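Local atomic coordinates of dihydrodipicolinate synthase (Rhodopseudomonas palustris, PDB entry 3DZ1), a protein that probably catalyses formation of 4-hydroxy-tetrahydrodipicolinate from pyruvate and aspartate semialdehyde, a step of lysine biosynthesis. Residues A[152-156]-A[181-185]; A[7-13]-A[193-197]; A[104-110]-A[135-140]; A[141-145]-A[255-259]. One frame throughout, in Å; residues are numbered along the deposited sequence.

These four contacts sample a closed eight-stranded TIM barrel. Interaction 3 joins neighbouring strands of the wall, and interaction 2 brings the first strand and the loop before it against strand 195-198, two places away round the barrel; their centres lie about 12 Å apart. In both, a side chain (M107 and F13) comes within about 4 Å of that of M217, the predicted pyruvate-binding residue. Interaction 1 pairs two outer helices, its centre about 15 Å from that of interaction 2, and R183 NH1 probably hydrogen-bonds to L194 O. Segment 141-145 of interaction 4 directly continues 135-140 of interaction 3 beyond the C-terminal strand ends, the Y142 side chain about 10 Å from that of M217.

Interaction 1 (A[152-156]-A[181-185]); sequences PKVIR and TLRGF
R156 lays its guanidinium flat over the ring of F185, and this cation-pi stack is the centrepiece of the contact. The two groups have their centres 4.1 Å apart and their planes inclined by 27°, with NH1 of R156 drawn toward one rim of the ring, 3.5 Å from CD1 of F185. The arginine reaches this place because its chain turns at chi3 (62°), folding the flat end back over the phenyl face while CD rests near the same ring. The opposite face of F185 is covered from its own helix by the carbonyl oxygen of T181. At the ring edge lies the first turn of the other helix: CE2 of F185 is 3.8 Å from CB of P152, and CZ is 4.0 Å from CG of K153. With the ring of F185 cut back to an alanine, the R156 guanidinium is likely to lose its stacking surface and a gap to open beside P152. Helices 152-161 and 176-188 are neighbours in the outer layer of the TIM barrel; here their short segments pass 10.1 Å apart, axis to axis, at a crossing angle of -47°. P152, in the first turn of its helix, sets CB 3.6 Å from CG2 of T181. L182 brings its CD2 branch against the same turn, 3.7 Å from O of P152 and 4.1 Å from CG2 of I155. NH1 of R156 also hydrogen-bonds to S190 OG, which in turn bonds F185 O.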
loop_
_atom_site.group_PDB
_atom_site.type_symbol
_atom_site.label_atom_id
_atom_site.label_comp_id
_atom_site.label_asym_id
_atom_site.label_seq_id
_atom_site.Cartn_x
_atom_site.Cartn_y
_atom_site.Cartn_z
ATOM N N PRO A 152 6.374 19.340 -6.513
ATOM C CA PRO A 152 6.431 20.781 -6.268
ATOM C C PRO A 152 5.329 21.510 -7.033
ATOM O O PRO A 152 4.734 22.448 -6.517
ATOM C CB PRO A 152 7.826 21.149 -6.752
ATOM C CG PRO A 152 8.622 19.948 -6.347
ATOM C CD PRO A 152 7.720 18.799 -6.771
ATOM N N LYS A 153 5.055 21.068 -8.259
ATOM C CA LYS A 153 4.007 21.685 -9.076
ATOM C C LYS A 153 2.629 21.480 -8.456
ATOM O O LYS A 153 1.766 22.364 -8.527
ATOM C CB LYS A 153 4.023 21.111 -10.501
ATOM C CG LYS A 153 5.249 21.510 -11.309
ATOM C CD LYS A 153 5.194 20.968 -12.729
ATOM C CE LYS A 153 6.392 21.458 -13.537
ATOM N NZ LYS A 153 6.379 20.948 -14.942
ATOM N N VAL A 154 2.413 20.312 -7.857
ATOM C CA VAL A 154 1.133 20.026 -7.214
ATOM C C VAL A 154 1.003 20.920 -5.987
ATOM O O VAL A 154 -0.067 21.466 -5.705
ATOM C CB VAL A 154 1.020 18.533 -6.793
ATOM C CG1 VAL A 154 -0.068 18.361 -5.735
ATOM C CG2 VAL A 154 0.682 17.678 -8.006
ATOM N N ILE A 155 2.100 21.064 -5.251
ATOM C CA ILE A 155 2.094 21.912 -4.073
ATOM C C ILE A 155 1.781 23.341 -4.502
ATOM O O ILE A 155 0.946 24.006 -3.892
ATOM C CB ILE A 155 3.458 21.875 -3.353
ATOM C CG1 ILE A 155 3.656 20.500 -2.708
ATOM C CG2 ILE A 155 3.535 22.993 -2.303
ATOM C CD1 ILE A 155 5.035 20.277 -2.124
ATOM N N ARG A 156 2.446 23.803 -5.560
ATOM C CA ARG A 156 2.222 25.156 -6.061
ATOM C C ARG A 156 0.753 25.386 -6.404
ATOM O O ARG A 156 0.187 26.437 -6.087
ATOM C CB ARG A 156 3.086 25.422 -7.298
ATOM C CG ARG A 156 2.804 26.771 -7.958
ATOM C CD ARG A 156 3.739 27.028 -9.129
ATOM N NE ARG A 156 3.572 26.040 -10.188
ATOM C CZ ARG A 156 4.336 25.971 -11.273
ATOM N NH1 ARG A 156 5.327 26.834 -11.446
ATOM N NH2 ARG A 156 4.110 25.033 -12.183
ATOM N N THR A 181 13.308 23.811 -5.628
ATOM C CA THR A 181 12.349 23.980 -6.720
ATOM C C THR A 181 11.251 24.981 -6.351
ATOM O O THR A 181 10.923 25.875 -7.141
ATOM C CB THR A 181 11.704 22.632 -7.105
ATOM O OG1 THR A 181 12.717 21.745 -7.589
ATOM C CG2 THR A 181 10.650 22.827 -8.192
ATOM N N LEU A 182 10.686 24.834 -5.155
ATOM C CA LEU A 182 9.642 25.745 -4.691
ATOM C C LEU A 182 10.157 27.182 -4.586
ATOM O O LEU A 182 9.465 28.128 -4.973
ATOM C CB LEU A 182 9.082 25.280 -3.337
ATOM C CG LEU A 182 8.264 23.981 -3.374
ATOM C CD1 LEU A 182 7.921 23.542 -1.969
ATOM C CD2 LEU A 182 6.989 24.190 -4.197
ATOM N N ARG A 183 11.369 27.361 -4.068
ATOM C CA ARG A 183 11.916 28.710 -3.965
ATOM C C ARG A 183 12.102 29.278 -5.371
ATOM O O ARG A 183 11.980 30.488 -5.590
ATOM C CB ARG A 183 13.250 28.697 -3.213
ATOM C CG ARG A 183 13.109 28.405 -1.719
ATOM C CD ARG A 183 12.114 29.359 -1.048
ATOM N NE ARG A 183 12.057 29.172 0.402
ATOM C CZ ARG A 183 11.027 29.528 1.167
ATOM N NH1 ARG A 183 9.957 30.090 0.625
ATOM N NH2 ARG A 183 11.061 29.312 2.477
ATOM N N GLY A 184 12.382 28.392 -6.318
ATOM C CA GLY A 184 12.560 28.805 -7.699
ATOM C C GLY A 184 11.260 29.311 -8.301
ATOM O O GLY A 184 11.261 30.263 -9.090
ATOM N N PHE A 185 10.149 28.673 -7.937
ATOM C CA PHE A 185 8.839 29.086 -8.437
ATOM C C PHE A 185 8.534 30.490 -7.934
ATOM O O PHE A 185 7.925 31.296 -8.642
ATOM C CB PHE A 185 7.731 28.137 -7.964
ATOM C CG PHE A 185 7.782 26.767 -8.586
ATOM C CD1 PHE A 185 8.409 26.556 -9.811
ATOM C CD2 PHE A 185 7.167 25.689 -7.958
ATOM C CE1 PHE A 185 8.421 25.294 -10.399
ATOM C CE2 PHE A 185 7.172 24.424 -8.537
ATOM C CZ PHE A 185 7.800 24.226 -9.762
#

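Interaction 2 (A[7-13]-A[193-197]); sequences PEAAGTF and PLSIL
S195 gives its hydroxyl to the backbone of A9, and round this bond the two segments close together. OG lies 2.6 Å from O of A9, approaching above the carbonyl plane, 41° out of it. The serine is turned for this by a first torsion that sets OG opposite its own backbone N (chi1 176°), and its CB passes 3.2 Å from O of P7. A valine here would remove the hydroxyl and would probably leave A9 O without this donor. To one side, P7 rests its CB against P193, 3.7 Å from CB and close to its carbonyl O. To the other, L197 divides its two methyl branches: CD1 meets the ring of F13 at CD1, 3.4 Å away, whereas CD2 lies 4.3 Å from CA of A10. Further out, A10 N is held by the carboxylate of E44, and strand 215-218 runs between the two strands, its A216 bonding the backbones of G11 and F13. M167 packs on A9, S195 and L197 alike. F13 and L197 both touch M217, a residue predicted to bind pyruvate. The contacts of P7 and A9 thus lie at the N-terminal end of the barrel, while F13 and L197 meet by inward side chains across an intervening strand, as is usual in the closed core of a TIM barrel.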
loop_
_atom_site.group_PDB
_atom_site.type_symbol
_atom_site.label_atom_id
_atom_site.label_comp_id
_atom_site.label_asym_id
_atom_site.label_seq_id
_atom_site.Cartn_x
_atom_site.Cartn_y
_atom_site.Cartn_z
ATOM N N PRO A 7 2.654 33.921 5.708
ATOM C CA PRO A 7 3.686 33.256 4.904
ATOM C C PRO A 7 5.085 33.630 5.390
ATOM O O PRO A 7 6.079 33.019 4.989
ATOM C CB PRO A 7 3.416 33.780 3.494
ATOM C CG PRO A 7 1.931 34.031 3.515
ATOM C CD PRO A 7 1.754 34.707 4.848
ATOM N N GLU A 8 5.159 34.641 6.251
ATOM C CA GLU A 8 6.444 35.079 6.781
ATOM C C GLU A 8 6.844 34.350 8.057
ATOM O O GLU A 8 7.891 34.640 8.631
ATOM C CB GLU A 8 6.439 36.590 7.037
ATOM C CG GLU A 8 6.364 37.452 5.768
ATOM C CD GLU A 8 5.009 37.390 5.076
ATOM O OE1 GLU A 8 3.989 37.644 5.750
ATOM O OE2 GLU A 8 4.964 37.100 3.858
ATOM N N ALA A 9 6.013 33.410 8.501
ATOM C CA ALA A 9 6.318 32.643 9.704
ATOM C C ALA A 9 7.687 31.988 9.526
ATOM O O ALA A 9 8.000 31.468 8.454
ATOM C CB ALA A 9 5.251 31.577 9.935
ATOM N N ALA A 10 8.500 32.019 10.576
ATOM C CA ALA A 10 9.836 31.441 10.511
ATOM C C ALA A 10 10.311 31.033 11.899
ATOM O O ALA A 10 9.572 31.139 12.875
ATOM C CB ALA A 10 10.808 32.449 9.904
ATOM N N GLY A 11 11.553 30.567 11.983
ATOM C CA GLY A 11 12.084 30.171 13.270
ATOM C C GLY A 11 11.795 28.729 13.632
ATOM O O GLY A 11 11.797 27.848 12.776
ATOM N N THR A 12 11.536 28.485 14.908
ATOM C CA THR A 12 11.269 27.132 15.362
ATOM C C THR A 12 9.882 26.973 15.970
ATOM O O THR A 12 9.525 27.682 16.908
ATOM C CB THR A 12 12.329 26.696 16.404
ATOM O OG1 THR A 12 13.642 26.827 15.837
ATOM C CG2 THR A 12 12.105 25.250 16.830
ATOM N N PHE A 13 9.097 26.053 15.416
ATOM C CA PHE A 13 7.767 25.757 15.936
ATOM C C PHE A 13 7.855 24.385 16.590
ATOM O O PHE A 13 8.213 23.407 15.940
ATOM C CB PHE A 13 6.723 25.710 14.815
ATOM C CG PHE A 13 6.143 27.052 14.465
ATOM C CD1 PHE A 13 6.953 28.066 13.963
ATOM C CD2 PHE A 13 4.783 27.298 14.633
ATOM C CE1 PHE A 13 6.418 29.312 13.631
ATOM C CE2 PHE A 13 4.233 28.542 14.304
ATOM C CZ PHE A 13 5.052 29.549 13.803
ATOM N N PRO A 193 4.241 34.245 -1.747
ATOM C CA PRO A 193 4.929 34.017 -0.474
ATOM C C PRO A 193 4.406 32.759 0.213
ATOM O O PRO A 193 3.195 32.520 0.250
ATOM C CB PRO A 193 4.614 35.284 0.312
ATOM C CG PRO A 193 4.622 36.326 -0.764
ATOM C CD PRO A 193 3.823 35.656 -1.862
ATOM N N LEU A 194 5.320 31.963 0.755
ATOM C CA LEU A 194 4.960 30.717 1.423
ATOM C C LEU A 194 6.018 30.341 2.443
ATOM O O LEU A 194 7.200 30.255 2.117
ATOM C CB LEU A 194 4.835 29.585 0.396
ATOM C CG LEU A 194 4.486 28.186 0.922
ATOM C CD1 LEU A 194 3.043 28.159 1.380
ATOM C CD2 LEU A 194 4.701 27.152 -0.175
ATOM N N SER A 195 5.593 30.111 3.680
ATOM C CA SER A 195 6.524 29.723 4.725
ATOM C C SER A 195 6.804 28.236 4.576
ATOM O O SER A 195 5.904 27.446 4.267
ATOM C CB SER A 195 5.929 30.000 6.112
ATOM O OG SER A 195 6.789 29.535 7.149
ATOM N N ILE A 196 8.063 27.860 4.758
ATOM C CA ILE A 196 8.433 26.459 4.674
ATOM C C ILE A 196 9.154 26.063 5.956
ATOM O O ILE A 196 10.279 26.492 6.206
ATOM C CB ILE A 196 9.348 26.171 3.458
ATOM C CG1 ILE A 196 8.602 26.473 2.151
ATOM C CG2 ILE A 196 9.787 24.704 3.480
ATOM C CD1 ILE A 196 9.416 26.177 0.875
ATOM N N LEU A 197 8.480 25.272 6.785
ATOM C CA LEU A 197 9.071 24.791 8.028
ATOM C C LEU A 197 9.247 23.299 7.816
ATOM O O LEU A 197 8.342 22.621 7.323
ATOM C CB LEU A 197 8.156 25.064 9.221
ATOM C CG LEU A 197 7.884 26.536 9.541
ATOM C CD1 LEU A 197 7.228 26.621 10.905
ATOM C CD2 LEU A 197 9.191 27.337 9.536
#

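Interaction 3 (A[104-110]-A[135-140]); sequences AGVMIAP and VPWVLQ
V106 and W137 begin a parallel strand pairing in which four backbone bonds alternate in direction. N of V106 donates to O of P136 (3.0 Å), and its O accepts from N of V138 (2.7 Å). The next bond runs from N of I108 to O of V138 (2.8 Å), and the last from N of Q140 to O of I108 (3.1 Å). The two strands, 105-108 and 137-141, connected through helix 117-131, form a beta-alpha-beta unit of the TIM barrel. M107, between V106 and I108, sends its backbone bonds the other way, to V81 and V83, and N of A109 is satisfied by S84 OG. Q140 carries its amide obliquely across the end of the selenomethionine M107, OE1 3.6 Å from CE and 3.2 Å from CB of A109, while NE2 hydrogen-bonds to E171. On the opposite sheet face the I108 side chain lies against the W137 indole, CD1 to CE3 3.8 Å, and the indole also meets the ring of F124 from helix 117-131.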
loop_
_atom_site.group_PDB
_atom_site.type_symbol
_atom_site.label_atom_id
_atom_site.label_comp_id
_atom_site.label_asym_id
_atom_site.label_seq_id
_atom_site.Cartn_x
_atom_site.Cartn_y
_atom_site.Cartn_z
ATOM N N ALA A 104 -3.530 30.480 15.615
ATOM C CA ALA A 104 -2.968 31.256 14.520
ATOM C C ALA A 104 -3.405 30.644 13.187
ATOM O O ALA A 104 -3.501 31.335 12.171
ATOM C CB ALA A 104 -1.455 31.270 14.617
ATOM N N GLY A 105 -3.677 29.343 13.207
ATOM C CA GLY A 105 -4.100 28.649 12.003
ATOM C C GLY A 105 -4.198 27.157 12.247
ATOM O O GLY A 105 -4.000 26.695 13.371
ATOM N N VAL A 106 -4.494 26.397 11.196
ATOM C CA VAL A 106 -4.626 24.950 11.320
ATOM C C VAL A 106 -3.771 24.199 10.302
ATOM O O VAL A 106 -3.334 24.770 9.303
ATOM C CB VAL A 106 -6.104 24.517 11.155
ATOM C CG1 VAL A 106 -6.979 25.268 12.150
ATOM C CG2 VAL A 106 -6.574 24.781 9.727
HETATM N N MSE A 107 -3.531 22.917 10.560
HETATM C CA MSE A 107 -2.733 22.101 9.651
HETATM C C MSE A 107 -3.601 21.013 9.035
HETATM O O MSE A 107 -4.430 20.404 9.716
HETATM C CB MSE A 107 -1.548 21.471 10.394
HETATM C CG MSE A 107 -0.608 20.675 9.487
HETATM SE SE MSE A 107 1.016 20.046 10.380
HETATM C CE MSE A 107 0.256 18.608 11.421
ATOM N N ILE A 108 -3.418 20.778 7.740
ATOM C CA ILE A 108 -4.198 19.764 7.045
ATOM C C ILE A 108 -3.318 18.814 6.250
ATOM O O ILE A 108 -2.518 19.239 5.406
ATOM C CB ILE A 108 -5.222 20.399 6.067
ATOM C CG1 ILE A 108 -6.077 21.434 6.799
ATOM C CG2 ILE A 108 -6.131 19.313 5.492
ATOM C CD1 ILE A 108 -7.010 22.213 5.877
ATOM N N ALA A 109 -3.467 17.527 6.537
ATOM C CA ALA A 109 -2.726 16.485 5.843
ATOM C C ALA A 109 -3.746 15.778 4.962
ATOM O O ALA A 109 -4.934 15.756 5.276
ATOM C CB ALA A 109 -2.122 15.504 6.841
ATOM N N PRO A 110 -3.300 15.196 3.844
ATOM C CA PRO A 110 -4.240 14.505 2.961
ATOM C C PRO A 110 -4.523 13.081 3.424
ATOM O O PRO A 110 -3.708 12.473 4.122
ATOM C CB PRO A 110 -3.511 14.513 1.626
ATOM C CG PRO A 110 -2.095 14.279 2.055
ATOM C CD PRO A 110 -1.947 15.217 3.256
ATOM N N VAL A 135 -9.563 30.941 7.032
ATOM C CA VAL A 135 -8.691 30.271 7.984
ATOM C C VAL A 135 -7.300 29.966 7.428
ATOM O O VAL A 135 -7.157 29.206 6.468
ATOM C CB VAL A 135 -9.335 28.951 8.468
ATOM C CG1 VAL A 135 -8.430 28.258 9.481
ATOM C CG2 VAL A 135 -10.701 29.241 9.080
ATOM N N PRO A 136 -6.253 30.568 8.022
ATOM C CA PRO A 136 -4.880 30.332 7.564
ATOM C C PRO A 136 -4.566 28.864 7.815
ATOM O O PRO A 136 -4.888 28.341 8.881
ATOM C CB PRO A 136 -4.048 31.244 8.467
ATOM C CG PRO A 136 -5.007 32.322 8.869
ATOM C CD PRO A 136 -6.273 31.544 9.123
ATOM N N TRP A 137 -3.951 28.185 6.855
ATOM C CA TRP A 137 -3.644 26.785 7.089
ATOM C C TRP A 137 -2.284 26.341 6.589
ATOM O O TRP A 137 -1.635 27.024 5.790
ATOM C CB TRP A 137 -4.744 25.880 6.523
ATOM C CG TRP A 137 -4.935 25.950 5.039
ATOM C CD1 TRP A 137 -5.520 26.959 4.327
ATOM C CD2 TRP A 137 -4.562 24.949 4.088
ATOM N NE1 TRP A 137 -5.537 26.644 2.988
ATOM C CE2 TRP A 137 -4.954 25.414 2.814
ATOM C CE3 TRP A 137 -3.934 23.699 4.188
ATOM C CZ2 TRP A 137 -4.740 24.674 1.647
ATOM C CZ3 TRP A 137 -3.721 22.962 3.027
ATOM C CH2 TRP A 137 -4.124 23.454 1.772
ATOM N N VAL A 138 -1.869 25.183 7.087
ATOM C CA VAL A 138 -0.582 24.585 6.769
ATOM C C VAL A 138 -0.753 23.264 6.030
ATOM O O VAL A 138 -1.480 22.379 6.483
ATOM C CB VAL A 138 0.209 24.313 8.066
ATOM C CG1 VAL A 138 1.575 23.724 7.740
ATOM C CG2 VAL A 138 0.332 25.596 8.868
ATOM N N LEU A 139 -0.079 23.144 4.892
ATOM C CA LEU A 139 -0.136 21.926 4.086
ATOM C C LEU A 139 0.944 20.964 4.577
ATOM O O LEU A 139 2.133 21.285 4.523
ATOM C CB LEU A 139 0.109 22.264 2.608
ATOM C CG LEU A 139 0.182 21.082 1.631
ATOM C CD1 LEU A 139 -1.121 20.298 1.665
ATOM C CD2 LEU A 139 0.466 21.598 0.229
ATOM N N GLN A 140 0.539 19.795 5.067
ATOM C CA GLN A 140 1.510 18.814 5.545
ATOM C C GLN A 140 1.868 17.812 4.448
ATOM O O GLN A 140 1.003 17.107 3.928
ATOM C CB GLN A 140 0.982 18.063 6.773
ATOM C CG GLN A 140 1.889 16.917 7.201
ATOM C CD GLN A 140 1.467 16.282 8.509
ATOM O OE1 GLN A 140 0.278 16.164 8.797
ATOM N NE2 GLN A 140 2.442 15.856 9.302
#

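Interaction 4 (A[141-145]-A[255-259]); sequences DYPLT and EHQQG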
loop_
_atom_site.group_PDB
_atom_site.type_symbol
_atom_site.label_atom_id
_atom_site.label_comp_id
_atom_site.label_asym_id
_atom_site.label_seq_id
_atom_site.Cartn_x
_atom_site.Cartn_y
_atom_site.Cartn_z
ATOM N N ASP A 141 3.153 17.765 4.111
ATOM C CA ASP A 141 3.691 16.884 3.075
ATOM C C ASP A 141 4.644 15.896 3.753
ATOM O O ASP A 141 5.822 16.189 3.950
ATOM C CB ASP A 141 4.437 17.736 2.042
ATOM C CG ASP A 141 5.072 16.912 0.941
ATOM O OD1 ASP A 141 4.713 15.722 0.782
ATOM O OD2 ASP A 141 5.927 17.466 0.221
ATOM N N TYR A 142 4.125 14.722 4.096
ATOM C CA TYR A 142 4.899 13.709 4.810
ATOM C C TYR A 142 4.613 12.316 4.248
ATOM O O TYR A 142 3.945 11.501 4.886
ATOM C CB TYR A 142 4.508 13.788 6.289
ATOM C CG TYR A 142 5.363 13.024 7.273
ATOM C CD1 TYR A 142 6.648 12.591 6.945
ATOM C CD2 TYR A 142 4.904 12.797 8.570
ATOM C CE1 TYR A 142 7.452 11.953 7.891
ATOM C CE2 TYR A 142 5.699 12.165 9.518
ATOM C CZ TYR A 142 6.969 11.746 9.175
ATOM O OH TYR A 142 7.750 11.132 10.126
ATOM N N PRO A 143 5.132 12.024 3.047
ATOM C CA PRO A 143 4.953 10.741 2.359
ATOM C C PRO A 143 5.298 9.514 3.202
ATOM O O PRO A 143 4.598 8.503 3.154
ATOM C CB PRO A 143 5.881 10.865 1.152
ATOM C CG PRO A 143 5.887 12.329 0.870
ATOM C CD PRO A 143 5.980 12.930 2.249
ATOM N N LEU A 144 6.383 9.603 3.960
ATOM C CA LEU A 144 6.823 8.483 4.784
ATOM C C LEU A 144 5.705 7.842 5.604
ATOM O O LEU A 144 5.618 6.621 5.693
ATOM C CB LEU A 144 7.942 8.924 5.732
ATOM C CG LEU A 144 8.486 7.784 6.597
ATOM C CD1 LEU A 144 9.217 6.798 5.706
ATOM C CD2 LEU A 144 9.417 8.325 7.671
ATOM N N THR A 145 4.849 8.660 6.203
ATOM C CA THR A 145 3.775 8.133 7.032
ATOM C C THR A 145 2.389 8.237 6.412
ATOM O O THR A 145 1.487 7.465 6.755
ATOM C CB THR A 145 3.734 8.854 8.397
ATOM O OG1 THR A 145 3.378 10.226 8.196
ATOM C CG2 THR A 145 5.096 8.786 9.079
ATOM N N GLU A 255 15.321 9.089 17.955
ATOM C CA GLU A 255 13.931 9.485 18.176
ATOM C C GLU A 255 13.119 9.369 16.887
ATOM O O GLU A 255 11.890 9.261 16.920
ATOM C CB GLU A 255 13.868 10.931 18.680
ATOM C CG GLU A 255 12.499 11.350 19.192
ATOM C CD GLU A 255 12.386 12.849 19.416
ATOM O OE1 GLU A 255 13.171 13.397 20.211
ATOM O OE2 GLU A 255 11.505 13.478 18.796
ATOM N N HIS A 256 13.819 9.407 15.758
ATOM C CA HIS A 256 13.197 9.314 14.440
ATOM C C HIS A 256 12.870 7.869 14.071
ATOM O O HIS A 256 13.228 7.396 12.996
ATOM C CB HIS A 256 14.134 9.920 13.388
ATOM C CG HIS A 256 13.553 9.973 12.008
ATOM N ND1 HIS A 256 12.429 10.707 11.701
ATOM C CD2 HIS A 256 13.953 9.395 10.850
ATOM C CE1 HIS A 256 12.160 10.580 10.413
ATOM N NE2 HIS A 256 13.069 9.789 9.873
ATOM N N GLN A 257 12.214 7.159 14.977
ATOM C CA GLN A 257 11.816 5.781 14.726
ATOM C C GLN A 257 10.309 5.707 14.911
ATOM O O GLN A 257 9.783 6.193 15.908
ATOM C CB GLN A 257 12.498 4.827 15.712
ATOM C CG GLN A 257 13.949 4.535 15.408
ATOM C CD GLN A 257 14.561 3.581 16.417
ATOM O OE1 GLN A 257 14.801 3.948 17.570
ATOM N NE2 GLN A 257 14.803 2.347 15.993
ATOM N N GLN A 258 9.614 5.107 13.953
ATOM C CA GLN A 258 8.164 4.986 14.042
ATOM C C GLN A 258 7.737 4.224 15.291
ATOM O O GLN A 258 8.273 3.159 15.591
ATOM C CB GLN A 258 7.622 4.288 12.793
ATOM C CG GLN A 258 7.757 5.118 11.528
ATOM C CD GLN A 258 6.974 6.417 11.605
ATOM O OE1 GLN A 258 5.754 6.411 11.771
ATOM N NE2 GLN A 258 7.676 7.540 11.487
ATOM N N GLY A 259 6.772 4.777 16.021
ATOM C CA GLY A 259 6.288 4.134 17.231
ATOM C C GLY A 259 7.150 4.421 18.446
ATOM O O GLY A 259 6.675 4.973 19.446
#
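Y142 and Q258 bring two polar ends toward each other without bonding: OH of the tyrosine stays 3.8 Å from NE2 of the glutamine, and across the whole contact only packing is found. The backbones keep well apart, the nearest pair of CA atoms, those of T145 and Q258, being 8.8 Å from one another. What spans the distance is side chain alone. Q258 bends at chi2 (-62°), which brings its amide back toward the first turn of the short helix, where CG2 of T145 lies 3.6 Å from OE1 and almost as near NE2. The amide stands at 70° to the phenol ring, so the two flat groups do not stack. T145 also serves the tyrosine within its own segment, its CB resting over one face of the ring, near the rim. On the other flank, H256 turns its imidazole toward L144, with CE1 4.5 Å from CD2, a looser touch. Y142 is the N-cap residue of helix 143-146, and H256 centres an inverse gamma turn just after helix 238-255. L144 packs in addition on W173 of a third subunit. The contact thus lies past the C-terminal end of barrel strand 137-141, joining the short helix 143-146 to the connection between helices 238-255 and 260-271.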